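Local structure of transcriptional regulator AefR (Pseudomonas syringae pv. tomato, 3CDL) at residues Met60-Arg63 / Leu64-Cys67; Leu89-Gly92 / Lys93-Leu97; Trp169-Thr173 / Phe174-Leu178. The protein probably binds cis-regulatory DNA through an N-terminal helix-turn-helix and regulates transcription as a member of the TetR family. One frame throughout, in Å; residues are numbered along the deposited sequence.

Contact 1. Residues Met60-Arg63 / Leu64-Cys67; sequences MLQR and LWNC
At the C-terminal end of helix 53-64 the indole of Trp65 folds back over Leu61 and Gln62, the residues one turn earlier. A chi1 of 36° sets CG of Trp65 between its backbone N and carbonyl carbon and directs the ring over the turn it follows. One face receives the carbonyl of Leu61, whose O sits 3.8 Å above the ring plane, over its centre. Leu61 CG lies 4.0 Å from Trp65 CZ2 and 3.9 Å from NE1, an indole N-H that is buried with no partner in the model. Gln62 runs beside the indole and points the same way, its amide plane turned 81° from the ring and NE2 3.4 Å from Trp65 CH2. In TetR regulators the helix that follows the helix-turn-helix motif typically links the DNA-binding part to the regulatory domain. Consistent with this, Met60 (selenomethionine) packs on Phe22 of helix 9-24 and on Leu105, Val108 and Val109 of helix 100-114, while Trp65 meets Trp123 edge-to-face. Arg63 is extended from CG to NE and forms salt bridges with Glu12 and Glu59. Leu64 N donates to Leu61 O over 2.7 Å, arriving 51° above the carbonyl plane. The chain then leaves the helix through a type I beta turn, with Cys67 N bonded to Leu64 O at 2.8 Å.

Contact 2. Residues Leu89-Gly92 / Lys93-Leu97; sequences LLWG and KMRNL
Four successive i to i+4 bonds join Leu89-Gly92 to Lys93-Leu97 along helix 82-97, and each carbonyl of the first segment is taken by one amide of the second. Arg95 N to Trp91 O is short, 2.8 Å. Lys93 N reaches Leu89 O at 3.1 Å. Met94 N meets Leu90 O at 2.9 Å. The last link, Asn96 N to Gly92 O, is the longest at 3.3 Å. Asn96 ND2 also lies close to Gly92 O, but at an angle too poor for a hydrogen bond. Further on, Lys93 O accepts from Leu97 N, and Met94 O from the hydroxyl of Thr98. This helix belongs to the all-helical C-terminal domain: Met94, a selenomethionine, reaches Leu163 and Ala167 of helix 152-167 and Val187 of helix 181-199, and Leu89 and Leu90 rest on Phe134 of helix 133-143. Trp91 lies on Gln184 and Ser185, and its CZ3 touches Met94 CG at 3.9 Å, the two side chains crossing at a slant. On the exposed side Arg95 bends at chi3 (-100°), which turns its guanidinium back along the helix and sets one face against the CB of Trp91, 3.4 Å above the plane. There Arg95 NH2 approaches Trp91 CB to 3.5 Å, a van der Waals contact made by a charged group.

Contact 3. Residues Trp169-Thr173 / Phe174-Leu178; sequences WPQVT and FNAAL
The carbonyl of Pro170 closes the C-terminal end of helix 169-174, accepting from two amides of the residues that follow, Phe174 and Ala176. Phe174 N, 3.0 Å from Pro170 O, and Ala176 N, 3.1 Å from it, reach that oxygen from opposite faces of the carbonyl plane. Asn175, with a positive phi of 41°, is where the chain leaves helical geometry and swings back, bringing Ala176 CB to 3.7 Å from Pro170 CB. The tight side lies around Thr173 and Phe174. Thr173 OG1 occupies the crowded position between backbone N and carbonyl carbon (chi1 62°), from which it donates to Trp169 O at 2.7 Å. The same oxygen also accepts from Thr173 N. Thr173 CB lies over one face of the Phe174 ring, and Pro170 O is at the ring edge, near its plane. This side faces the second subunit: Trp169 stacks on Trp169 of that subunit, Phe174 packs on its Leu124, and Thr173 O is hydrogen-bonded to its Thr113. By contrast, Asn175, Ala177 and Leu178 are exposed, and Leu178 CD1 comes no nearer than 4.3 Å to Gln171 CG. The loose loop is tethered by Gln171 NE2, which donates to Ala177 O at 2.8 Å, with the acceptor only 7° out of the amide plane. NE2 thus bonds two backbone carbonyls, Ala177 O and Phe166 O. The chemistry implies a helix end held by shared acceptors and side-chain donors: Pro170 O serves two amides, Thr173 OG1 adds a second donor to Trp169 O, Thr113 of the second subunit bonds Thr173 O, and the rotation of the Gln171 amide is probably fixed by its two bonds.

Followed from the N terminus, the three contacts come in series, and none nests in or crosses another; each is local, between adjoining segments, and closes no long loop. Contact 1 ends helix 53-64, after which residues 68-75 are not modelled before helix 82-97, the site of contact 2. Across that gap the two contacts touch, Cys67 O lying 4.1 Å from Lys93 CE. Contact 3 ends the short helix 169-174 ahead of helix 181-199; its nearest atoms are about 5 Å from contact 2 and about 7 Å from contact 1. Helix 100-114 touches both contacts 1 and 3, joining the end of the helix after the predicted DNA-binding motif to the dimer-facing turn.

Contact 1. Residues Met60-Arg63 / Leu64-Cys67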
HETATM    1  N   MSE B  60      16.292   8.777  -5.550  1.00 50.67           N
HETATM    2  CA  MSE B  60      14.913   8.871  -5.089  1.00 53.25           C
HETATM    3  C   MSE B  60      14.491   7.705  -4.196  1.00 53.13           C
HETATM    4  O   MSE B  60      13.794   7.901  -3.203  1.00 53.42           O
HETATM    5  CB  MSE B  60      13.987   8.932  -6.289  1.00 53.06           C
HETATM    6  CG  MSE B  60      13.671  10.322  -6.737  1.00 54.74           C
HETATM    7 SE   MSE B  60      12.827  10.346  -8.480  1.00 58.05          SE
HETATM    8  CE  MSE B  60      11.593   8.854  -8.381  1.00 56.96           C
ATOM      9  N   LEU B  61      14.900   6.495  -4.567  1.00 53.49           N
ATOM     10  CA  LEU B  61      14.630   5.307  -3.772  1.00 53.87           C
ATOM     11  C   LEU B  61      15.267   5.440  -2.383  1.00 54.32           C
ATOM     12  O   LEU B  61      14.555   5.416  -1.372  1.00 54.11           O
ATOM     13  CB  LEU B  61      15.141   4.065  -4.505  1.00 53.77           C
ATOM     14  CG  LEU B  61      14.441   2.724  -4.319  1.00 54.35           C
ATOM     15  CD1 LEU B  61      12.960   2.803  -4.703  1.00 54.39           C
ATOM     16  CD2 LEU B  61      15.156   1.634  -5.123  1.00 53.93           C
ATOM     17  N   GLN B  62      16.593   5.610  -2.343  1.00 54.91           N
ATOM     18  CA  GLN B  62      17.334   5.818  -1.090  1.00 55.70           C
ATOM     19  C   GLN B  62      16.585   6.760  -0.159  1.00 55.84           C
ATOM     20  O   GLN B  62      16.445   6.484   1.024  1.00 55.88           O
ATOM     21  CB  GLN B  62      18.746   6.379  -1.342  1.00 55.82           C
ATOM     22  CG  GLN B  62      19.630   5.632  -2.368  1.00 57.35           C
ATOM     23  CD  GLN B  62      20.066   4.231  -1.931  1.00 59.49           C
ATOM     24  OE1 GLN B  62      21.223   4.018  -1.548  1.00 59.83           O
ATOM     25  NE2 GLN B  62      19.143   3.268  -2.002  1.00 60.16           N
ATOM     26  N   ARG B  63      16.093   7.862  -0.726  1.00 56.32           N
ATOM     27  CA  ARG B  63      15.379   8.915  -0.003  1.00 56.66           C
ATOM     28  C   ARG B  63      14.046   8.477   0.564  1.00 57.22           C
ATOM     29  O   ARG B  63      13.555   9.062   1.530  1.00 57.06           O
ATOM     30  CB  ARG B  63      15.102  10.085  -0.934  1.00 56.39           C
ATOM     31  CG  ARG B  63      16.235  11.019  -1.134  1.00 55.68           C
ATOM     32  CD  ARG B  63      15.741  12.232  -1.884  1.00 55.66           C
ATOM     33  NE  ARG B  63      16.844  13.028  -2.416  1.00 54.99           N
ATOM     34  CZ  ARG B  63      16.787  14.337  -2.623  1.00 54.31           C
ATOM     35  NH1 ARG B  63      15.683  15.008  -2.331  1.00 54.41           N
ATOM     36  NH2 ARG B  63      17.839  14.974  -3.111  1.00 53.66           N
ATOM     37  N   LEU B  64      13.455   7.463  -0.056  1.00 58.44           N
ATOM     38  CA  LEU B  64      12.091   7.081   0.255  1.00 59.63           C
ATOM     39  C   LEU B  64      11.993   6.322   1.562  1.00 60.83           C
ATOM     40  O   LEU B  64      11.730   6.919   2.600  1.00 61.07           O
ATOM     41  CB  LEU B  64      11.466   6.285  -0.889  1.00 59.34           C
ATOM     42  CG  LEU B  64       9.962   6.111  -0.715  1.00 59.38           C
ATOM     43  CD1 LEU B  64       9.305   7.461  -0.495  1.00 59.85           C
ATOM     44  CD2 LEU B  64       9.366   5.414  -1.899  1.00 59.39           C
ATOM     45  N   TRP B  65      12.209   5.012   1.518  1.00 62.28           N
ATOM     46  CA  TRP B  65      12.113   4.200   2.723  1.00 63.62           C
ATOM     47  C   TRP B  65      13.251   4.491   3.717  1.00 64.32           C
ATOM     48  O   TRP B  65      13.348   3.850   4.768  1.00 64.48           O
ATOM     49  CB  TRP B  65      11.979   2.702   2.388  1.00 63.92           C
ATOM     50  CG  TRP B  65      12.767   2.241   1.180  1.00 64.09           C
ATOM     51  CD1 TRP B  65      12.260   1.720   0.025  1.00 64.04           C
ATOM     52  CD2 TRP B  65      14.193   2.256   1.022  1.00 64.19           C
ATOM     53  NE1 TRP B  65      13.278   1.409  -0.845  1.00 64.19           N
ATOM     54  CE2 TRP B  65      14.476   1.728  -0.259  1.00 64.03           C
ATOM     55  CE3 TRP B  65      15.263   2.665   1.840  1.00 64.50           C
ATOM     56  CZ2 TRP B  65      15.782   1.602  -0.749  1.00 64.21           C
ATOM     57  CZ3 TRP B  65      16.563   2.539   1.355  1.00 64.38           C
ATOM     58  CH2 TRP B  65      16.809   2.013   0.069  1.00 64.39           C
ATOM     59  N   ASN B  66      14.102   5.465   3.389  1.00 65.08           N
ATOM     60  CA  ASN B  66      14.970   6.067   4.394  1.00 65.98           C
ATOM     61  C   ASN B  66      14.169   6.860   5.435  1.00 66.58           C
ATOM     62  O   ASN B  66      14.610   7.018   6.580  1.00 66.69           O
ATOM     63  CB  ASN B  66      16.047   6.937   3.752  1.00 66.15           C
ATOM     64  CG  ASN B  66      17.421   6.274   3.763  1.00 66.49           C
ATOM     65  OD1 ASN B  66      18.359   6.781   4.379  1.00 66.32           O
ATOM     66  ND2 ASN B  66      17.541   5.133   3.086  1.00 66.74           N
ATOM     67  N   CYS B  67      12.992   7.345   5.029  1.00 67.23           N
ATOM     68  CA  CYS B  67      11.996   7.900   5.962  1.00 67.93           C
ATOM     69  C   CYS B  67      10.558   7.500   5.611  1.00 67.85           C
ATOM     70  O   CYS B  67      10.296   6.377   5.164  1.00 67.86           O
ATOM     71  CB  CYS B  67      12.119   9.421   6.060  1.00 67.96           C
ATOM     72  SG  CYS B  67      13.342   9.953   7.284  1.00 69.71           S
TER

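Contact 2. Residues Leu89-Gly92 / Lys93-Leu97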
ATOM      1  N   LEU B  89       8.720   7.183  19.048  1.00 48.35           N
ATOM      2  CA  LEU B  89       9.129   6.579  17.784  1.00 48.98           C
ATOM      3  C   LEU B  89       8.012   6.782  16.773  1.00 48.69           C
ATOM      4  O   LEU B  89       8.230   7.205  15.637  1.00 48.59           O
ATOM      5  CB  LEU B  89       9.385   5.068  17.942  1.00 49.25           C
ATOM      6  CG  LEU B  89      10.778   4.542  18.324  1.00 50.73           C
ATOM      7  CD1 LEU B  89      10.968   4.507  19.833  1.00 50.97           C
ATOM      8  CD2 LEU B  89      11.036   3.147  17.731  1.00 49.90           C
ATOM      9  N   LEU B  90       6.804   6.451  17.206  1.00 48.60           N
ATOM     10  CA  LEU B  90       5.642   6.497  16.344  1.00 48.14           C
ATOM     11  C   LEU B  90       5.399   7.922  15.851  1.00 47.96           C
ATOM     12  O   LEU B  90       5.016   8.126  14.694  1.00 48.60           O
ATOM     13  CB  LEU B  90       4.437   5.945  17.100  1.00 47.62           C
ATOM     14  CG  LEU B  90       4.095   4.456  16.996  1.00 48.09           C
ATOM     15  CD1 LEU B  90       5.061   3.627  16.149  1.00 46.18           C
ATOM     16  CD2 LEU B  90       3.817   3.831  18.380  1.00 46.68           C
ATOM     17  N   TRP B  91       5.633   8.904  16.710  1.00 47.11           N
ATOM     18  CA  TRP B  91       5.511  10.280  16.278  1.00 47.29           C
ATOM     19  C   TRP B  91       6.537  10.684  15.236  1.00 47.29           C
ATOM     20  O   TRP B  91       6.182  11.326  14.246  1.00 47.81           O
ATOM     21  CB  TRP B  91       5.472  11.264  17.449  1.00 47.38           C
ATOM     22  CG  TRP B  91       4.070  11.513  17.935  1.00 47.48           C
ATOM     23  CD1 TRP B  91       3.565  11.170  19.143  1.00 47.63           C
ATOM     24  CD2 TRP B  91       2.982  12.115  17.203  1.00 47.85           C
ATOM     25  NE1 TRP B  91       2.248  11.549  19.240  1.00 47.57           N
ATOM     26  CE2 TRP B  91       1.862  12.124  18.061  1.00 47.90           C
ATOM     27  CE3 TRP B  91       2.850  12.650  15.914  1.00 47.90           C
ATOM     28  CZ2 TRP B  91       0.622  12.651  17.679  1.00 47.71           C
ATOM     29  CZ3 TRP B  91       1.613  13.176  15.532  1.00 47.86           C
ATOM     30  CH2 TRP B  91       0.516  13.166  16.415  1.00 48.39           C
ATOM     31  N   GLY B  92       7.800  10.320  15.451  1.00 47.02           N
ATOM     32  CA  GLY B  92       8.835  10.485  14.416  1.00 46.70           C
ATOM     33  C   GLY B  92       8.396   9.985  13.036  1.00 46.87           C
ATOM     34  O   GLY B  92       8.390  10.745  12.062  1.00 46.54           O
ATOM     35  N   LYS B  93       8.008   8.716  12.950  1.00 46.64           N
ATOM     36  CA  LYS B  93       7.506   8.172  11.694  1.00 47.13           C
ATOM     37  C   LYS B  93       6.240   8.872  11.176  1.00 47.47           C
ATOM     38  O   LYS B  93       6.066   8.983   9.974  1.00 48.12           O
ATOM     39  CB  LYS B  93       7.266   6.667  11.810  1.00 46.95           C
ATOM     40  CG  LYS B  93       6.983   5.933  10.481  1.00 48.46           C
ATOM     41  CD  LYS B  93       8.064   6.199   9.416  1.00 52.39           C
ATOM     42  CE  LYS B  93       8.230   5.074   8.397  1.00 57.39           C
ATOM     43  NZ  LYS B  93       6.945   4.471   7.833  1.00 59.62           N
HETATM   44  N   MSE B  94       5.364   9.343  12.063  1.00 48.06           N
HETATM   45  CA  MSE B  94       4.146  10.017  11.627  1.00 48.69           C
HETATM   46  C   MSE B  94       4.424  11.421  11.069  1.00 48.65           C
HETATM   47  O   MSE B  94       3.807  11.846  10.101  1.00 48.36           O
HETATM   48  CB  MSE B  94       3.118  10.068  12.754  1.00 49.17           C
HETATM   49  CG  MSE B  94       1.823  10.808  12.411  1.00 51.27           C
HETATM   50 SE   MSE B  94       0.827  10.025  10.863  1.00 58.54          SE
HETATM   51  CE  MSE B  94       0.272   8.356  11.707  1.00 57.57           C
ATOM     52  N   ARG B  95       5.354  12.139  11.680  1.00 48.91           N
ATOM     53  CA  ARG B  95       5.725  13.466  11.191  1.00 49.45           C
ATOM     54  C   ARG B  95       6.372  13.388   9.781  1.00 49.88           C
ATOM     55  O   ARG B  95       6.228  14.309   8.961  1.00 49.77           O
ATOM     56  CB  ARG B  95       6.649  14.167  12.208  1.00 49.52           C
ATOM     57  CG  ARG B  95       5.971  14.550  13.553  1.00 49.09           C
ATOM     58  CD  ARG B  95       6.909  15.404  14.433  1.00 50.54           C
ATOM     59  NE  ARG B  95       7.572  14.634  15.494  1.00 52.90           N
ATOM     60  CZ  ARG B  95       7.167  14.573  16.768  1.00 53.52           C
ATOM     61  NH1 ARG B  95       6.094  15.244  17.195  1.00 54.21           N
ATOM     62  NH2 ARG B  95       7.839  13.826  17.630  1.00 53.42           N
ATOM     63  N   ASN B  96       7.061  12.280   9.506  1.00 49.81           N
ATOM     64  CA  ASN B  96       7.699  12.069   8.208  1.00 50.63           C
ATOM     65  C   ASN B  96       6.678  11.736   7.111  1.00 50.47           C
ATOM     66  O   ASN B  96       6.757  12.249   5.997  1.00 50.04           O
ATOM     67  CB  ASN B  96       8.808  10.999   8.300  1.00 50.67           C
ATOM     68  CG  ASN B  96       9.949  11.413   9.223  1.00 53.21           C
ATOM     69  OD1 ASN B  96      10.544  12.488   9.076  1.00 54.31           O
ATOM     70  ND2 ASN B  96      10.260  10.557  10.182  1.00 56.41           N
ATOM     71  N   LEU B  97       5.717  10.888   7.447  1.00 51.01           N
ATOM     72  CA  LEU B  97       4.580  10.581   6.567  1.00 51.72           C
ATOM     73  C   LEU B  97       3.698  11.800   6.260  1.00 51.96           C
ATOM     74  O   LEU B  97       2.991  11.813   5.249  1.00 52.27           O
ATOM     75  CB  LEU B  97       3.686   9.533   7.229  1.00 51.39           C
ATOM     76  CG  LEU B  97       3.861   8.013   7.165  1.00 52.48           C
ATOM     77  CD1 LEU B  97       5.302   7.524   7.113  1.00 52.45           C
ATOM     78  CD2 LEU B  97       3.112   7.406   8.356  1.00 52.03           C
TER

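Contact 3. Residues Trp169-Thr173 / Phe174-Leu178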
ATOM      1  N   TRP B 169      -0.535   4.914   2.438  1.00 46.68           N
ATOM      2  CA  TRP B 169      -1.309   4.398   1.311  1.00 46.77           C
ATOM      3  C   TRP B 169      -2.508   5.235   0.818  1.00 47.21           C
ATOM      4  O   TRP B 169      -2.593   5.492  -0.367  1.00 47.66           O
ATOM      5  CB  TRP B 169      -1.706   2.948   1.554  1.00 46.43           C
ATOM      6  CG  TRP B 169      -0.482   2.073   1.700  1.00 46.03           C
ATOM      7  CD1 TRP B 169      -0.095   1.374   2.813  1.00 46.82           C
ATOM      8  CD2 TRP B 169       0.506   1.818   0.701  1.00 43.50           C
ATOM      9  NE1 TRP B 169       1.086   0.681   2.564  1.00 47.22           N
ATOM     10  CE2 TRP B 169       1.477   0.944   1.278  1.00 46.31           C
ATOM     11  CE3 TRP B 169       0.687   2.255  -0.617  1.00 42.62           C
ATOM     12  CZ2 TRP B 169       2.599   0.483   0.563  1.00 45.92           C
ATOM     13  CZ3 TRP B 169       1.814   1.799  -1.332  1.00 45.12           C
ATOM     14  CH2 TRP B 169       2.744   0.918  -0.740  1.00 45.54           C
ATOM     15  N   PRO B 170      -3.455   5.643   1.697  1.00 47.69           N
ATOM     16  CA  PRO B 170      -4.493   6.527   1.152  1.00 47.52           C
ATOM     17  C   PRO B 170      -3.959   7.726   0.383  1.00 47.76           C
ATOM     18  O   PRO B 170      -4.526   8.105  -0.640  1.00 47.64           O
ATOM     19  CB  PRO B 170      -5.261   6.969   2.406  1.00 47.70           C
ATOM     20  CG  PRO B 170      -5.198   5.762   3.283  1.00 46.56           C
ATOM     21  CD  PRO B 170      -3.735   5.314   3.114  1.00 48.30           C
ATOM     22  N   GLN B 171      -2.864   8.301   0.862  1.00 47.96           N
ATOM     23  CA  GLN B 171      -2.343   9.513   0.262  1.00 48.01           C
ATOM     24  C   GLN B 171      -1.609   9.217  -1.059  1.00 48.26           C
ATOM     25  O   GLN B 171      -1.705   9.982  -2.038  1.00 46.81           O
ATOM     26  CB  GLN B 171      -1.426  10.246   1.251  1.00 47.76           C
ATOM     27  CG  GLN B 171      -2.157  10.897   2.414  1.00 47.25           C
ATOM     28  CD  GLN B 171      -2.576   9.898   3.501  1.00 45.83           C
ATOM     29  OE1 GLN B 171      -2.116   8.773   3.519  1.00 44.72           O
ATOM     30  NE2 GLN B 171      -3.461  10.323   4.399  1.00 44.26           N
ATOM     31  N   VAL B 172      -0.897   8.091  -1.071  1.00 48.32           N
ATOM     32  CA  VAL B 172      -0.091   7.692  -2.206  1.00 48.60           C
ATOM     33  C   VAL B 172      -1.008   7.143  -3.290  1.00 50.22           C
ATOM     34  O   VAL B 172      -0.790   7.373  -4.468  1.00 51.11           O
ATOM     35  CB  VAL B 172       1.010   6.644  -1.791  1.00 48.24           C
ATOM     36  CG1 VAL B 172       1.472   5.797  -2.972  1.00 47.10           C
ATOM     37  CG2 VAL B 172       2.189   7.318  -1.126  1.00 46.31           C
ATOM     38  N   THR B 173      -2.055   6.433  -2.910  1.00 51.89           N
ATOM     39  CA  THR B 173      -2.856   5.728  -3.913  1.00 53.69           C
ATOM     40  C   THR B 173      -4.068   6.525  -4.373  1.00 54.21           C
ATOM     41  O   THR B 173      -4.440   6.465  -5.538  1.00 54.13           O
ATOM     42  CB  THR B 173      -3.241   4.278  -3.468  1.00 53.45           C
ATOM     43  OG1 THR B 173      -4.044   4.341  -2.285  1.00 56.10           O
ATOM     44  CG2 THR B 173      -2.008   3.493  -3.122  1.00 53.30           C
ATOM     45  N   PHE B 174      -4.672   7.285  -3.470  1.00 55.69           N
ATOM     46  CA  PHE B 174      -5.927   7.980  -3.784  1.00 56.74           C
ATOM     47  C   PHE B 174      -5.808   9.493  -3.699  1.00 56.52           C
ATOM     48  O   PHE B 174      -6.808  10.200  -3.803  1.00 56.97           O
ATOM     49  CB  PHE B 174      -7.052   7.503  -2.842  1.00 57.44           C
ATOM     50  CG  PHE B 174      -7.426   6.051  -3.019  1.00 59.65           C
ATOM     51  CD1 PHE B 174      -8.004   5.600  -4.215  1.00 60.89           C
ATOM     52  CD2 PHE B 174      -7.215   5.126  -1.987  1.00 62.02           C
ATOM     53  CE1 PHE B 174      -8.352   4.252  -4.385  1.00 60.06           C
ATOM     54  CE2 PHE B 174      -7.558   3.770  -2.157  1.00 61.46           C
ATOM     55  CZ  PHE B 174      -8.127   3.342  -3.360  1.00 59.33           C
ATOM     56  N   ASN B 175      -4.589   9.990  -3.525  1.00 56.97           N
ATOM     57  CA  ASN B 175      -4.365  11.386  -3.101  1.00 56.81           C
ATOM     58  C   ASN B 175      -5.356  11.796  -2.030  1.00 56.18           C
ATOM     59  O   ASN B 175      -6.154  12.714  -2.218  1.00 56.24           O
ATOM     60  CB  ASN B 175      -4.377  12.362  -4.277  1.00 57.53           C
ATOM     61  CG  ASN B 175      -2.974  12.778  -4.707  1.00 58.91           C
ATOM     62  OD1 ASN B 175      -2.396  12.197  -5.632  1.00 59.63           O
ATOM     63  ND2 ASN B 175      -2.419  13.782  -4.030  1.00 60.26           N
ATOM     64  N   ALA B 176      -5.326  11.069  -0.916  1.00 55.75           N
ATOM     65  CA  ALA B 176      -6.090  11.451   0.264  1.00 55.07           C
ATOM     66  C   ALA B 176      -5.399  12.616   0.959  1.00 54.55           C
ATOM     67  O   ALA B 176      -4.205  12.845   0.785  1.00 54.73           O
ATOM     68  CB  ALA B 176      -6.241  10.282   1.189  1.00 54.97           C
ATOM     69  N   ALA B 177      -6.167  13.381   1.720  1.00 54.52           N
ATOM     70  CA  ALA B 177      -5.629  14.510   2.472  1.00 53.64           C
ATOM     71  C   ALA B 177      -4.604  14.016   3.508  1.00 53.38           C
ATOM     72  O   ALA B 177      -4.577  12.825   3.859  1.00 53.53           O
ATOM     73  CB  ALA B 177      -6.763  15.261   3.146  1.00 53.32           C
ATOM     74  N   LEU B 178      -3.744  14.913   3.972  1.00 52.58           N
ATOM     75  CA  LEU B 178      -2.913  14.623   5.132  1.00 52.35           C
ATOM     76  C   LEU B 178      -3.842  14.354   6.329  1.00 52.26           C
ATOM     77  O   LEU B 178      -4.998  14.793   6.329  1.00 52.54           O
ATOM     78  CB  LEU B 178      -1.962  15.791   5.407  1.00 52.19           C
ATOM     79  CG  LEU B 178      -0.607  15.822   4.661  1.00 53.04           C
ATOM     80  CD1 LEU B 178      -0.489  14.734   3.581  1.00 52.11           C
ATOM     81  CD2 LEU B 178      -0.243  17.206   4.093  1.00 48.99           C
TER